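Local coordinates for protein toll-like receptor 6, Variable lymphocyte receptor B (Mus musculus, PDB 3A79) that probably serves as a leucine-rich-repeat receptor ectodomain that takes part in recognising microbial lipopeptides, here deposited as an engineered fusion to part of a hagfish variable lymphocyte receptor, at residues N131-L136 with G152-K157; L176-Y181 with L201-N206; L223-I228 with V254-I259. All blocks are in the same frame, centred on the assembly; numbering follows the deposited sequence.

Interaction 1: residues N131-L136 with G152-K157; sequences NDFDVL and GLSAAK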
loop_
_atom_site.group_PDB
_atom_site.type_symbol
_atom_site.label_atom_id
_atom_site.label_comp_id
_atom_site.label_asym_id
_atom_site.label_seq_id
_atom_site.Cartn_x
_atom_site.Cartn_y
_atom_site.Cartn_z
ATOM N N ASN B 131 19.279 40.941 6.308
ATOM C CA ASN B 131 20.560 41.616 6.388
ATOM C C ASN B 131 20.863 41.915 7.840
ATOM O O ASN B 131 20.246 41.336 8.733
ATOM C CB ASN B 131 20.567 42.896 5.566
ATOM C CG ASN B 131 20.282 42.639 4.114
ATOM O OD1 ASN B 131 19.128 42.508 3.717
ATOM N ND2 ASN B 131 21.329 42.561 3.309
ATOM N N ASP B 132 21.807 42.815 8.079
ATOM C CA ASP B 132 22.208 43.097 9.445
ATOM C C ASP B 132 21.855 44.517 9.874
ATOM O O ASP B 132 22.635 45.192 10.535
ATOM C CB ASP B 132 23.694 42.803 9.653
ATOM C CG ASP B 132 23.957 42.064 10.954
ATOM O OD1 ASP B 132 24.136 40.825 10.895
ATOM O OD2 ASP B 132 23.949 42.709 12.032
ATOM N N PHE B 133 20.663 44.957 9.506
ATOM C CA PHE B 133 20.194 46.263 9.920
ATOM C C PHE B 133 19.843 46.257 11.387
ATOM O O PHE B 133 19.132 45.368 11.862
ATOM C CB PHE B 133 18.983 46.685 9.104
ATOM C CG PHE B 133 19.317 47.048 7.700
ATOM C CD1 PHE B 133 18.875 46.264 6.641
ATOM C CD2 PHE B 133 20.097 48.165 7.433
ATOM C CE1 PHE B 133 19.189 46.598 5.342
ATOM C CE2 PHE B 133 20.416 48.511 6.137
ATOM C CZ PHE B 133 19.962 47.726 5.089
ATOM N N ASP B 134 20.373 47.251 12.093
ATOM C CA ASP B 134 20.022 47.527 13.473
ATOM C C ASP B 134 18.529 47.836 13.508
ATOM O O ASP B 134 17.736 47.095 14.095
ATOM C CB ASP B 134 20.825 48.737 13.965
ATOM C CG ASP B 134 21.073 48.716 15.468
ATOM O OD1 ASP B 134 21.798 49.609 15.963
ATOM O OD2 ASP B 134 20.554 47.810 16.156
ATOM N N VAL B 135 18.147 48.931 12.856
ATOM C CA VAL B 135 16.751 49.333 12.811
ATOM C C VAL B 135 16.248 49.480 11.372
ATOM O O VAL B 135 17.000 49.880 10.483
ATOM C CB VAL B 135 16.521 50.643 13.603
ATOM C CG1 VAL B 135 16.629 51.858 12.689
ATOM C CG2 VAL B 135 15.161 50.602 14.296
ATOM N N LEU B 136 14.982 49.133 11.154
ATOM C CA LEU B 136 14.331 49.269 9.847
ATOM C C LEU B 136 14.823 50.473 9.025
ATOM O O LEU B 136 14.566 51.611 9.396
ATOM C CB LEU B 136 12.821 49.368 10.055
ATOM C CG LEU B 136 11.923 48.186 9.685
ATOM C CD1 LEU B 136 12.710 46.887 9.471
ATOM C CD2 LEU B 136 10.780 48.018 10.700
ATOM N N GLY B 152 11.001 44.385 1.144
ATOM C CA GLY B 152 11.586 43.357 1.982
ATOM C C GLY B 152 12.516 43.997 2.984
ATOM O O GLY B 152 13.422 44.731 2.613
ATOM N N LEU B 153 12.294 43.722 4.263
ATOM C CA LEU B 153 13.030 44.396 5.319
ATOM C C LEU B 153 13.486 43.442 6.417
ATOM O O LEU B 153 12.933 42.350 6.586
ATOM C CB LEU B 153 12.153 45.487 5.922
ATOM C CG LEU B 153 11.697 46.509 4.889
ATOM C CD1 LEU B 153 10.562 47.328 5.425
ATOM C CD2 LEU B 153 12.862 47.392 4.507
ATOM N N SER B 154 14.503 43.863 7.162
ATOM C CA SER B 154 14.920 43.144 8.358
ATOM C C SER B 154 15.506 44.104 9.372
ATOM O O SER B 154 16.071 45.141 9.022
ATOM C CB SER B 154 15.951 42.076 8.034
ATOM O OG SER B 154 17.243 42.621 7.924
ATOM N N ALA B 155 15.382 43.740 10.637
ATOM C CA ALA B 155 15.841 44.603 11.701
ATOM C C ALA B 155 15.884 43.841 13.013
ATOM O O ALA B 155 15.403 42.714 13.099
ATOM C CB ALA B 155 14.928 45.797 11.808
ATOM N N ALA B 156 16.464 44.471 14.029
ATOM C CA ALA B 156 16.578 43.889 15.360
ATOM C C ALA B 156 15.783 44.695 16.408
ATOM O O ALA B 156 15.572 44.243 17.542
ATOM C CB ALA B 156 18.041 43.787 15.751
ATOM N N LYS B 157 15.341 45.885 16.014
ATOM C CA LYS B 157 14.569 46.756 16.888
ATOM C C LYS B 157 13.379 47.307 16.127
ATOM O O LYS B 157 13.503 47.650 14.955
ATOM C CB LYS B 157 15.408 47.952 17.332
ATOM C CG LYS B 157 16.600 47.675 18.216
ATOM C CD LYS B 157 17.129 49.016 18.711
ATOM C CE LYS B 157 18.611 48.998 19.048
ATOM N NZ LYS B 157 19.071 50.377 19.397
#
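The carbonyl oxygen of Asp-134 faces two backbone donors: Ala-156 N lies 2.9 Å from Asp-134 O with a nearly straight N-H, the donor tilted 33° from the carbonyl plane, while Lys-157 N adds a weak, bent bond. Both segments belong to the Toll-like receptor 6 part of the fusion, and they join successive turns of its leucine-rich-repeat solenoid, the loop after strand 125-127 lying along strand 150-154 and the chain that leaves it. At the other end of the contact, Ser-154 OG accepts Asn-131 N at 3.1 Å. The Ser-154 hydroxyl sits between its own backbone N and carbonyl carbon (chi1 82°), a rotation that turns it to the loop. Replacing this serine with alanine would probably leave the buried Asn-131 N-H without its mate and free the start of the loop to shift. Phe-133 follows, its CB against Ser-154 O and its ring oblique to that oxygen. At the exposed side, Asp-134 OD2 and Lys-157 NZ carry opposite charges but stay 4.4 Å apart, too far for a salt bridge. On the buried side, Leu-136 also touches Leu-176 of the next strand, and its CD1 packs on Ala-155 CB and, at 3.9 Å, on Leu-153 CB.

Interaction 2: residues L176-Y181 with L201-N206; sequences LDLVSY and LVFHPN. With BMA (beta-D-mannopyranose), chain F; NAG (2-acetamido-2-deoxy-beta-D-glucopyranose), chain C.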
loop_
_atom_site.group_PDB
_atom_site.type_symbol
_atom_site.label_atom_id
_atom_site.label_comp_id
_atom_site.label_asym_id
_atom_site.label_seq_id
_atom_site.Cartn_x
_atom_site.Cartn_y
_atom_site.Cartn_z
ATOM N N LEU B 176 9.278 40.645 6.013
ATOM C CA LEU B 176 9.968 41.169 7.186
ATOM C C LEU B 176 10.535 40.047 8.042
ATOM O O LEU B 176 9.825 39.106 8.398
ATOM C CB LEU B 176 8.990 41.989 8.005
ATOM C CG LEU B 176 9.432 42.654 9.296
ATOM C CD1 LEU B 176 10.761 43.376 9.123
ATOM C CD2 LEU B 176 8.325 43.619 9.698
ATOM N N ASP B 177 11.816 40.133 8.372
ATOM C CA ASP B 177 12.413 39.054 9.137
ATOM C C ASP B 177 13.032 39.499 10.450
ATOM O O ASP B 177 13.757 40.495 10.533
ATOM C CB ASP B 177 13.446 38.307 8.323
ATOM C CG ASP B 177 14.794 38.955 8.388
ATOM O OD1 ASP B 177 15.046 39.829 7.549
ATOM O OD2 ASP B 177 15.602 38.595 9.268
ATOM N N LEU B 178 12.747 38.701 11.464
ATOM C CA LEU B 178 13.111 38.970 12.832
ATOM C C LEU B 178 14.141 37.931 13.236
ATOM O O LEU B 178 14.130 37.425 14.359
ATOM C CB LEU B 178 11.875 38.781 13.707
ATOM C CG LEU B 178 10.576 39.595 13.626
ATOM C CD1 LEU B 178 10.490 40.504 14.823
ATOM C CD2 LEU B 178 10.381 40.356 12.318
ATOM N N VAL B 179 15.008 37.561 12.307
ATOM C CA VAL B 179 16.061 36.620 12.639
ATOM C C VAL B 179 17.032 37.329 13.578
ATOM O O VAL B 179 17.475 36.760 14.578
ATOM C CB VAL B 179 16.798 36.115 11.387
ATOM C CG1 VAL B 179 17.788 35.055 11.768
ATOM C CG2 VAL B 179 15.815 35.549 10.401
ATOM N N SER B 180 17.323 38.589 13.261
ATOM C CA SER B 180 18.275 39.386 14.026
ATOM C C SER B 180 17.748 39.805 15.405
ATOM O O SER B 180 18.473 40.411 16.188
ATOM C CB SER B 180 18.663 40.635 13.227
ATOM O OG SER B 180 19.713 40.372 12.319
ATOM N N TYR B 181 16.496 39.467 15.698
ATOM C CA TYR B 181 15.775 40.024 16.846
ATOM C C TYR B 181 15.881 39.231 18.149
ATOM O O TYR B 181 15.613 38.037 18.190
ATOM C CB TYR B 181 14.297 40.217 16.489
ATOM C CG TYR B 181 13.379 40.386 17.676
ATOM C CD1 TYR B 181 12.898 41.642 18.028
ATOM C CD2 TYR B 181 12.984 39.292 18.442
ATOM C CE1 TYR B 181 12.049 41.804 19.109
ATOM C CE2 TYR B 181 12.140 39.446 19.533
ATOM C CZ TYR B 181 11.675 40.707 19.861
ATOM O OH TYR B 181 10.836 40.881 20.937
ATOM N N LEU B 201 6.211 37.139 7.589
ATOM C CA LEU B 201 7.148 37.314 8.683
ATOM C C LEU B 201 7.998 36.059 8.866
ATOM O O LEU B 201 7.474 34.952 8.978
ATOM C CB LEU B 201 6.391 37.648 9.971
ATOM C CG LEU B 201 5.477 38.862 9.845
ATOM C CD1 LEU B 201 4.502 38.929 11.000
ATOM C CD2 LEU B 201 6.313 40.121 9.763
ATOM N N VAL B 202 9.312 36.234 8.885
ATOM C CA VAL B 202 10.220 35.108 9.075
ATOM C C VAL B 202 10.985 35.292 10.384
ATOM O O VAL B 202 11.517 36.371 10.647
ATOM C CB VAL B 202 11.222 34.963 7.886
ATOM C CG1 VAL B 202 11.913 33.628 7.940
ATOM C CG2 VAL B 202 10.510 35.138 6.552
ATOM N N PHE B 203 11.042 34.241 11.198
ATOM C CA PHE B 203 11.704 34.311 12.498
ATOM C C PHE B 203 12.993 33.507 12.535
ATOM O O PHE B 203 13.317 32.788 11.591
ATOM C CB PHE B 203 10.754 33.824 13.585
ATOM C CG PHE B 203 9.432 34.525 13.575
ATOM C CD1 PHE B 203 8.318 33.926 13.007
ATOM C CD2 PHE B 203 9.306 35.799 14.110
ATOM C CE1 PHE B 203 7.100 34.573 12.984
ATOM C CE2 PHE B 203 8.093 36.452 14.089
ATOM C CZ PHE B 203 6.985 35.836 13.520
ATOM N N HIS B 204 13.736 33.637 13.626
ATOM C CA HIS B 204 14.941 32.846 13.805
ATOM C C HIS B 204 14.551 31.386 13.725
ATOM O O HIS B 204 13.594 30.966 14.370
ATOM C CB HIS B 204 15.553 33.135 15.159
ATOM C CG HIS B 204 16.922 32.563 15.345
ATOM N ND1 HIS B 204 18.071 33.273 15.059
ATOM C CD2 HIS B 204 17.330 31.362 15.819
ATOM C CE1 HIS B 204 19.126 32.533 15.347
ATOM N NE2 HIS B 204 18.703 31.368 15.810
ATOM N N PRO B 205 15.303 30.605 12.939
ATOM C CA PRO B 205 14.939 29.245 12.540
ATOM C C PRO B 205 15.456 28.187 13.506
ATOM O O PRO B 205 15.321 26.993 13.226
ATOM C CB PRO B 205 15.664 29.078 11.197
ATOM C CG PRO B 205 16.584 30.291 11.062
ATOM C CD PRO B 205 16.604 30.986 12.377
ATOM N N ASN B 206 16.042 28.616 14.617
ATOM C CA ASN B 206 16.713 27.688 15.511
ATOM C C ASN B 206 16.492 27.993 16.970
ATOM O O ASN B 206 17.437 27.996 17.761
ATOM C CB ASN B 206 18.209 27.686 15.237
ATOM C CG ASN B 206 18.593 26.685 14.202
ATOM O OD1 ASN B 206 18.138 25.540 14.240
ATOM N ND2 ASN B 206 19.434 27.099 13.254
HETATM C C1 BMA F . 19.813 24.995 10.379
HETATM C C2 BMA F . 20.454 26.012 9.429
HETATM C C3 BMA F . 21.983 25.876 9.394
HETATM C C4 BMA F . 22.576 25.721 10.800
HETATM C C5 BMA F . 21.830 24.627 11.564
HETATM C C6 BMA F . 22.384 24.422 12.974
HETATM O O2 BMA F . 20.064 27.328 9.807
HETATM O O3 BMA F . 22.563 26.957 8.679
HETATM O O4 BMA F . 23.949 25.396 10.739
HETATM O O5 BMA F . 20.465 24.977 11.635
HETATM O O6 BMA F . 21.537 23.563 13.712
HETATM C C1 NAG C . 14.877 23.252 10.161
HETATM C C2 NAG C . 15.828 22.768 11.257
HETATM C C3 NAG C . 16.986 23.746 11.512
HETATM C C4 NAG C . 17.573 24.294 10.218
HETATM C C5 NAG C . 16.445 24.838 9.367
HETATM C C6 NAG C . 16.998 25.408 8.078
HETATM C C7 NAG C . 15.066 21.239 12.975
HETATM C C8 NAG C . 14.263 20.997 14.222
HETATM N N2 NAG C . 15.082 22.480 12.472
HETATM O O3 NAG C . 18.004 23.204 12.337
HETATM O O4 NAG C . 18.434 25.361 10.536
HETATM O O5 NAG C . 15.548 23.803 9.049
HETATM O O6 NAG C . 17.358 24.306 7.282
HETATM O O7 NAG C . 15.675 20.304 12.453
#
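Leu-201 leans back on Leu-176: its CB lies 4.0 Å from Leu-176 O, CG carries the branch onward, and the CD2 methyl at the tip settles 3.7 Å from Leu-176 CB, with CG and CD2 of that leucine just beyond. In Leu-201, chi1 of -55° sets CG beside the backbone N, and with the second torsion CD2 comes to lie on strand 171-178; the side chain also meets Phe-241 and Leu-245 of helix 235-246. One step on, Leu-178 and Phe-203 lie side by side, CB and CG of the leucine each 4.0 Å from Phe-203 CD2. These are the inward-pointing positions of neighbouring leucine-rich repeats in the receptor part of the chain, and the strands run parallel with their axes 21° apart. Leu-176 O takes Val-202 N, and Val-202 O takes Leu-178 N at 2.8 Å, almost head-on to the carbonyl. On the other face Asp-177 CB touches Val-202 CB. The Asp-177 carboxylate is held at both oxygens, OD1 by Phe-130 N and OD2 by Val-179 N at 3.3 Å in an Asx turn, the donor arriving on the anti side. Past the strands, Val-179 O reaches the edge of the His-204 ring, close to its plane. Asn-206 ND2 gives a hydrogen bond of 2.9 Å to O5 of the beta-D-mannopyranose of a nearby glycan.

Interaction 3: residues L223-I228 with V254-I259; sequences LQLSNI and VTLQHI. With NAG (2-acetamido-2-deoxy-beta-D-glucopyranose), chain D.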
loop_
_atom_site.group_PDB
_atom_site.type_symbol
_atom_site.label_atom_id
_atom_site.label_comp_id
_atom_site.label_asym_id
_atom_site.label_seq_id
_atom_site.Cartn_x
_atom_site.Cartn_y
_atom_site.Cartn_z
ATOM N N LEU B 223 -1.779 36.957 6.092
ATOM C CA LEU B 223 -0.689 36.987 7.043
ATOM C C LEU B 223 0.052 35.692 6.863
ATOM O O LEU B 223 -0.565 34.648 6.678
ATOM C CB LEU B 223 -1.217 37.064 8.468
ATOM C CG LEU B 223 -0.118 36.894 9.507
ATOM C CD1 LEU B 223 0.800 38.114 9.493
ATOM C CD2 LEU B 223 -0.749 36.702 10.851
ATOM N N GLN B 224 1.374 35.739 6.912
ATOM C CA GLN B 224 2.133 34.508 6.784
ATOM C C GLN B 224 3.379 34.461 7.653
ATOM O O GLN B 224 4.258 35.320 7.542
ATOM C CB GLN B 224 2.496 34.275 5.335
ATOM C CG GLN B 224 2.841 32.848 5.076
ATOM C CD GLN B 224 3.678 32.704 3.853
ATOM O OE1 GLN B 224 3.512 33.467 2.894
ATOM N NE2 GLN B 224 4.608 31.739 3.873
ATOM N N LEU B 225 3.444 33.446 8.514
ATOM C CA LEU B 225 4.537 33.317 9.471
ATOM C C LEU B 225 5.345 32.074 9.167
ATOM O O LEU B 225 4.774 31.023 8.891
ATOM C CB LEU B 225 4.023 33.205 10.914
ATOM C CG LEU B 225 2.810 33.951 11.463
ATOM C CD1 LEU B 225 2.863 33.892 12.971
ATOM C CD2 LEU B 225 2.758 35.386 10.996
ATOM N N SER B 226 6.668 32.194 9.265
ATOM C CA SER B 226 7.580 31.093 8.979
ATOM C C SER B 226 8.603 30.872 10.095
ATOM O O SER B 226 9.143 31.826 10.646
ATOM C CB SER B 226 8.299 31.350 7.661
ATOM O OG SER B 226 7.370 31.487 6.595
ATOM N N ASN B 227 8.869 29.602 10.404
ATOM C CA ASN B 227 9.785 29.214 11.478
ATOM C C ASN B 227 9.172 29.436 12.863
ATOM O O ASN B 227 9.577 30.329 13.610
ATOM C CB ASN B 227 11.129 29.945 11.367
ATOM C CG ASN B 227 11.841 29.702 10.030
ATOM O OD1 ASN B 227 11.455 28.839 9.234
ATOM N ND2 ASN B 227 12.895 30.474 9.788
ATOM N N ILE B 228 8.195 28.606 13.202
ATOM C CA ILE B 228 7.507 28.713 14.477
ATOM C C ILE B 228 7.752 27.467 15.311
ATOM O O ILE B 228 7.236 26.395 14.996
ATOM C CB ILE B 228 6.001 28.849 14.256
ATOM C CG1 ILE B 228 5.729 29.905 13.191
ATOM C CG2 ILE B 228 5.285 29.175 15.577
ATOM C CD1 ILE B 228 4.315 29.891 12.691
ATOM N N VAL B 254 -4.578 33.036 6.682
ATOM C CA VAL B 254 -3.402 32.847 7.522
ATOM C C VAL B 254 -2.622 31.593 7.095
ATOM O O VAL B 254 -3.200 30.533 6.823
ATOM C CB VAL B 254 -3.764 32.812 9.027
ATOM C CG1 VAL B 254 -2.595 32.327 9.862
ATOM C CG2 VAL B 254 -4.166 34.183 9.489
ATOM N N THR B 255 -1.305 31.733 7.012
ATOM C CA THR B 255 -0.452 30.614 6.671
ATOM C C THR B 255 0.690 30.436 7.664
ATOM O O THR B 255 1.501 31.343 7.874
ATOM C CB THR B 255 0.110 30.778 5.281
ATOM O OG1 THR B 255 -0.969 30.740 4.344
ATOM C CG2 THR B 255 1.086 29.662 4.970
ATOM N N LEU B 256 0.728 29.257 8.279
ATOM C CA LEU B 256 1.802 28.865 9.180
ATOM C C LEU B 256 2.778 27.918 8.454
ATOM O O LEU B 256 2.359 26.900 7.928
ATOM C CB LEU B 256 1.192 28.189 10.415
ATOM C CG LEU B 256 0.841 29.069 11.630
ATOM C CD1 LEU B 256 0.457 30.489 11.233
ATOM C CD2 LEU B 256 -0.233 28.430 12.536
ATOM N N GLN B 257 4.065 28.259 8.404
ATOM C CA GLN B 257 5.075 27.426 7.725
ATOM C C GLN B 257 6.161 26.965 8.673
ATOM O O GLN B 257 6.695 27.752 9.450
ATOM C CB GLN B 257 5.744 28.185 6.588
ATOM C CG GLN B 257 5.381 27.718 5.213
ATOM C CD GLN B 257 6.085 28.531 4.143
ATOM O OE1 GLN B 257 5.445 29.279 3.404
ATOM N NE2 GLN B 257 7.412 28.399 4.063
ATOM N N HIS B 258 6.494 25.684 8.611
ATOM C CA HIS B 258 7.527 25.137 9.484
ATOM C C HIS B 258 7.250 25.227 10.996
ATOM O O HIS B 258 8.153 25.516 11.776
ATOM C CB HIS B 258 8.851 25.795 9.136
ATOM C CG HIS B 258 9.059 25.936 7.662
ATOM N ND1 HIS B 258 9.161 27.160 7.036
ATOM C CD2 HIS B 258 9.143 25.005 6.684
ATOM C CE1 HIS B 258 9.318 26.976 5.738
ATOM N NE2 HIS B 258 9.310 25.679 5.499
ATOM N N ILE B 259 6.011 24.951 11.402
ATOM C CA ILE B 259 5.627 24.960 12.815
ATOM C C ILE B 259 5.936 23.630 13.470
ATOM O O ILE B 259 5.363 22.611 13.107
ATOM C CB ILE B 259 4.113 25.158 12.992
ATOM C CG1 ILE B 259 3.538 25.957 11.834
ATOM C CG2 ILE B 259 3.790 25.804 14.315
ATOM C CD1 ILE B 259 3.261 25.111 10.627
HETATM C C1 NAG D . 10.222 21.852 8.193
HETATM C C2 NAG D . 11.311 22.241 7.184
HETATM C C3 NAG D . 12.728 22.249 7.741
HETATM C C4 NAG D . 12.827 22.676 9.208
HETATM C C5 NAG D . 11.646 22.255 10.079
HETATM C C6 NAG D . 11.705 23.012 11.405
HETATM C C7 NAG D . 10.990 21.773 4.788
HETATM C C8 NAG D . 10.199 20.819 3.945
HETATM N N2 NAG D . 11.297 21.355 6.029
HETATM O O3 NAG D . 13.470 23.156 6.955
HETATM O O4 NAG D . 14.033 22.166 9.754
HETATM O O5 NAG D . 10.404 22.494 9.445
HETATM O O6 NAG D . 10.645 22.632 12.256
HETATM O O7 NAG D . 11.311 22.864 4.309
#
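Asn-227 and His-258 run side by side, the amide and imidazole planes 49° apart, with Asn-227 OD1 oblique to the ring and 3.6 Å from His-258 ND1. Gln-257 CG lies over one face of the imidazole toward its rim, Ser-226 CB is at its edge, and the chain D N-acetylglucosamine approaches obliquely, its C2 3.5 Å from His-258 CD2. The other end of the Asn-227 amide, ND2, bonds instead to Phe-203 O. This group lies at the end of two adjacent parallel strands of the leucine-rich-repeat solenoid of Toll-like receptor 6, where the chain turns a corner at His-258; helix 235-246, on the outside of the coil, links the strands. Gln-224 reaches along Thr-255, CG against Thr-255 CB, because CG is anti to the backbone N (chi1 -160°) and the chain stays extended; its side chain crosses that of Gln-257 obliquely. A regular backbone ladder holds the strands: Thr-255 N to Leu-223 O, Leu-225 N to Thr-255 O at 2.9 Å, Gln-257 N to Leu-225 O, and Asn-227 N to Gln-257 O. Leu-225 and Leu-256 line up on the face turned to the interior, where Leu-238 and Leu-242 of helix 235-246 meet Leu-225 and Leu-269 of helix 263-273 meets Leu-256. Ile-228 closes this layer, its CB 3.8 Å from Ile-259 CG2 and its CD1 3.7 Å from Leu-256 CG.

The three contacts come one after another along the chain, and all lie on nearby turns of the receptor's solenoid. Interactions 1 and 2 have centres about 10 Å apart and join directly where strands 150-154 and 171-178 are neighbours, with Leu-153 O probably bonded to Asp-177 N. Interactions 2 and 3, centres about 11 Å apart, meet across strands 198-203 and 222-229 through probable bonds from Leu-201 N to Gln-224 O and from Ser-226 N to Leu-201 O. Interactions 1 and 3 do not touch, their nearest atoms about 11 Å apart. Neighbouring strands from 150-154 to 252-261 are thus joined by backbone bonds, stacking these repeats in the receptor part of the solenoid.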